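Local coordinates for NADH-rubredoxin oxidoreductase (Clostridium acetobutylicum, PDB 3KLJ), which uses FAD to pass electrons from NADH to rubredoxin, an intermediate step in the dioxygen-scavenging electron transfer chains of this anaerobe, at residues K107-S112 with E285-N290. Numbering follows the deposited sequence.
Sequences KLIIAS and EVAGLN. With FAD (flavin-adenine dinucleotide), chain B.
Between segments 107-112 and 285-290, on strand 107-110 and helix 277-291, the closest CA atoms are those of I109 and A287, 6.9 Å apart, and no hydrogen bond joins the two segments directly. I109 carries the contact with both of its branches. With CG1 anti to the carbonyl carbon (chi1 -61°) and the chain extended beyond it, CD1 reaches the helix backbone, 3.8 Å from the CA of G288 and equally far from the O of A287. CG2, the branch anti to the backbone N, meets the CB of A287 at 4.0 Å. One isoleucine thus packs on the methyl of A287 and on helix backbone. All three residues are buried, and I109 also touches I12 on strand 12-15 and A24 on helix 19-28. At the strand's start the link is polar and looser: a water donates to the O of N290 at 2.6 Å and accepts a weak bond from the NZ of K107. N290 folds back on its own helix, where ND2 donates to the O of V286 at 2.9 Å in a nearly straight bond (165°), from above the carbonyl plane; the backbone N of N290 reaches that same oxygen from the opposite face. ND2 also bonds to the O of A296, beyond the helix. Past the strand's end the chain meets the cofactor, with the O of S112 3.2 Å from C8A of the FAD adenine and the O of A111 3.4 Å from C5B of its ribose. Strand 107-110 runs between 12-15 and 260-262 in a parallel sheet; a helix packed on such a strand, with the dinucleotide at the C-terminal end of the strand, is characteristic of the Rossmann-type FAD-binding domain of the glutathione reductase fold.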
loop_
_atom_site.group_PDB
_atom_site.type_symbol
_atom_site.label_atom_id
_atom_site.label_comp_id
_atom_site.label_asym_id
_atom_site.label_seq_id
_atom_site.Cartn_x
_atom_site.Cartn_y
_atom_site.Cartn_z
ATOM N N LYS A 107 -4.327 -20.762 -17.488
ATOM C CA LYS A 107 -4.508 -20.180 -16.159
ATOM C C LYS A 107 -4.318 -18.668 -16.171
ATOM O O LYS A 107 -3.434 -18.149 -16.864
ATOM C CB LYS A 107 -3.553 -20.816 -15.152
ATOM C CG LYS A 107 -4.178 -21.958 -14.388
ATOM C CD LYS A 107 -3.659 -23.286 -14.809
ATOM C CE LYS A 107 -4.264 -24.351 -13.912
ATOM N NZ LYS A 107 -3.733 -25.690 -14.263
ATOM N N LEU A 108 -5.162 -17.973 -15.406
ATOM C CA LEU A 108 -5.131 -16.524 -15.312
ATOM C C LEU A 108 -4.789 -16.096 -13.890
ATOM O O LEU A 108 -5.438 -16.522 -12.927
ATOM C CB LEU A 108 -6.486 -15.924 -15.736
ATOM C CG LEU A 108 -6.636 -14.393 -15.702
ATOM C CD1 LEU A 108 -5.699 -13.713 -16.703
ATOM C CD2 LEU A 108 -8.072 -13.940 -15.935
ATOM N N ILE A 109 -3.767 -15.258 -13.755
ATOM C CA ILE A 109 -3.424 -14.697 -12.454
ATOM C C ILE A 109 -3.696 -13.200 -12.490
ATOM O O ILE A 109 -3.054 -12.470 -13.257
ATOM C CB ILE A 109 -1.950 -14.960 -12.104
ATOM C CG1 ILE A 109 -1.678 -16.476 -12.048
ATOM C CG2 ILE A 109 -1.566 -14.262 -10.800
ATOM C CD1 ILE A 109 -0.208 -16.829 -11.863
ATOM N N ILE A 110 -4.659 -12.752 -11.690
ATOM C CA ILE A 110 -5.004 -11.323 -11.619
ATOM C C ILE A 110 -4.170 -10.607 -10.550
ATOM O O ILE A 110 -4.299 -10.872 -9.342
ATOM C CB ILE A 110 -6.520 -11.105 -11.347
ATOM C CG1 ILE A 110 -7.363 -11.795 -12.418
ATOM C CG2 ILE A 110 -6.843 -9.608 -11.280
ATOM C CD1 ILE A 110 -8.870 -11.891 -12.071
ATOM N N ALA A 111 -3.321 -9.690 -11.009
ATOM C CA ALA A 111 -2.388 -8.981 -10.145
ATOM C C ALA A 111 -2.409 -7.479 -10.493
ATOM O O ALA A 111 -1.372 -6.850 -10.692
ATOM C CB ALA A 111 -0.985 -9.578 -10.305
ATOM N N SER A 112 -3.617 -6.925 -10.566
ATOM C CA SER A 112 -3.838 -5.581 -11.114
ATOM C C SER A 112 -3.715 -4.469 -10.068
ATOM O O SER A 112 -4.000 -3.313 -10.360
ATOM C CB SER A 112 -5.211 -5.517 -11.776
ATOM O OG SER A 112 -6.205 -5.940 -10.855
ATOM N N GLU A 285 3.856 -15.084 -5.424
ATOM C CA GLU A 285 4.549 -16.367 -5.402
ATOM C C GLU A 285 3.589 -17.578 -5.274
ATOM O O GLU A 285 3.666 -18.521 -6.064
ATOM C CB GLU A 285 5.585 -16.377 -4.280
ATOM C CG GLU A 285 6.293 -17.716 -4.124
ATOM C CD GLU A 285 7.242 -17.772 -2.944
ATOM O OE1 GLU A 285 7.169 -16.919 -2.028
ATOM O OE2 GLU A 285 8.073 -18.697 -2.935
ATOM N N VAL A 286 2.693 -17.549 -4.290
ATOM C CA VAL A 286 1.742 -18.663 -4.083
ATOM C C VAL A 286 0.845 -18.885 -5.320
ATOM O O VAL A 286 0.624 -20.026 -5.736
ATOM C CB VAL A 286 0.930 -18.493 -2.766
ATOM C CG1 VAL A 286 -0.283 -19.453 -2.705
ATOM C CG2 VAL A 286 1.829 -18.720 -1.555
ATOM N N ALA A 287 0.369 -17.789 -5.910
ATOM C CA ALA A 287 -0.444 -17.843 -7.121
ATOM C C ALA A 287 0.283 -18.490 -8.307
ATOM O O ALA A 287 -0.298 -19.323 -9.001
ATOM C CB ALA A 287 -0.954 -16.437 -7.494
ATOM N N GLY A 288 1.533 -18.077 -8.554
ATOM C CA GLY A 288 2.330 -18.640 -9.642
ATOM C C GLY A 288 2.559 -20.135 -9.472
ATOM O O GLY A 288 2.416 -20.914 -10.426
ATOM N N LEU A 289 2.915 -20.519 -8.245
ATOM C CA LEU A 289 3.141 -21.913 -7.843
ATOM C C LEU A 289 1.905 -22.789 -8.057
ATOM O O LEU A 289 2.005 -23.897 -8.596
ATOM C CB LEU A 289 3.559 -21.958 -6.362
ATOM C CG LEU A 289 5.012 -22.180 -5.887
ATOM C CD1 LEU A 289 6.126 -22.015 -6.956
ATOM C CD2 LEU A 289 5.315 -21.338 -4.639
ATOM N N ASN A 290 0.746 -22.293 -7.623
ATOM C CA ASN A 290 -0.518 -23.025 -7.761
ATOM C C ASN A 290 -0.961 -23.132 -9.222
ATOM O O ASN A 290 -1.414 -24.192 -9.665
ATOM C CB ASN A 290 -1.616 -22.371 -6.917
ATOM C CG ASN A 290 -1.623 -22.854 -5.477
ATOM O OD1 ASN A 290 -2.217 -23.890 -5.156
ATOM N ND2 ASN A 290 -0.998 -22.098 -4.602
HETATM P PA FAD B . 0.776 -2.769 -8.249
HETATM O O1A FAD B . -0.228 -1.648 -8.258
HETATM O O2A FAD B . 2.120 -2.347 -7.704
HETATM O O5B FAD B . 0.941 -3.350 -9.726
HETATM C C5B FAD B . -0.192 -3.673 -10.512
HETATM C C4B FAD B . 0.107 -3.367 -11.979
HETATM O O4B FAD B . -0.982 -3.804 -12.791
HETATM C C3B FAD B . 0.250 -1.865 -12.212
HETATM O O3B FAD B . 1.456 -1.618 -12.917
HETATM C C2B FAD B . -0.961 -1.474 -13.038
HETATM O O2B FAD B . -0.666 -0.483 -13.996
HETATM C C1B FAD B . -1.329 -2.787 -13.715
HETATM N N9A FAD B . -2.750 -2.878 -14.098
HETATM C C8A FAD B . -3.831 -2.363 -13.433
HETATM N N7A FAD B . -4.952 -2.677 -14.124
HETATM C C5A FAD B . -4.607 -3.390 -15.215
HETATM C C6A FAD B . -5.359 -3.947 -16.251
HETATM N N6A FAD B . -6.632 -3.587 -16.422
HETATM N N1A FAD B . -4.702 -4.632 -17.258
HETATM C C2A FAD B . -3.326 -4.764 -17.243
HETATM N N3A FAD B . -2.589 -4.199 -16.219
HETATM C C4A FAD B . -3.222 -3.525 -15.214
HETATM N N1 FAD B . 3.872 -0.894 0.699
HETATM C C2 FAD B . 4.557 -1.270 1.835
HETATM O O2 FAD B . 4.416 -2.399 2.274
HETATM N N3 FAD B . 5.420 -0.398 2.464
HETATM C C4 FAD B . 5.593 0.872 1.967
HETATM O O4 FAD B . 6.361 1.633 2.563
HETATM C C4X FAD B . 4.893 1.277 0.821
HETATM N N5 FAD B . 5.057 2.549 0.294
HETATM C C5X FAD B . 4.367 2.937 -0.839
HETATM C C6 FAD B . 4.533 4.226 -1.362
HETATM C C7 FAD B . 3.834 4.600 -2.521
HETATM C C7M FAD B . 4.007 5.980 -3.085
HETATM C C8 FAD B . 2.970 3.698 -3.142
HETATM C C8M FAD B . 2.201 4.075 -4.383
HETATM C C9 FAD B . 2.806 2.423 -2.613
HETATM C C9A FAD B . 3.506 2.036 -1.466
HETATM N N10 FAD B . 3.343 0.753 -0.946
HETATM C C10 FAD B . 4.034 0.376 0.190
HETATM C "C1'" FAD B . 2.404 -0.207 -1.598
HETATM C "C2'" FAD B . 3.108 -1.190 -2.509
HETATM O "O2'" FAD B . 3.675 -0.472 -3.586
HETATM C "C3'" FAD B . 2.061 -2.165 -3.010
HETATM O "O3'" FAD B . 1.588 -2.947 -1.929
HETATM C "C4'" FAD B . 2.581 -3.102 -4.087
HETATM O "O4'" FAD B . 3.107 -2.361 -5.181
HETATM C "C5'" FAD B . 1.418 -3.946 -4.590
HETATM O "O5'" FAD B . 1.874 -4.661 -5.710
HETATM P P FAD B . 0.826 -5.235 -6.757
HETATM O O1P FAD B . 1.582 -6.009 -7.825
HETATM O O2P FAD B . -0.259 -6.026 -6.069
HETATM O O3P FAD B . 0.092 -3.941 -7.384
HETATM O O HOH W 1 -3.271 -25.459 -10.994
#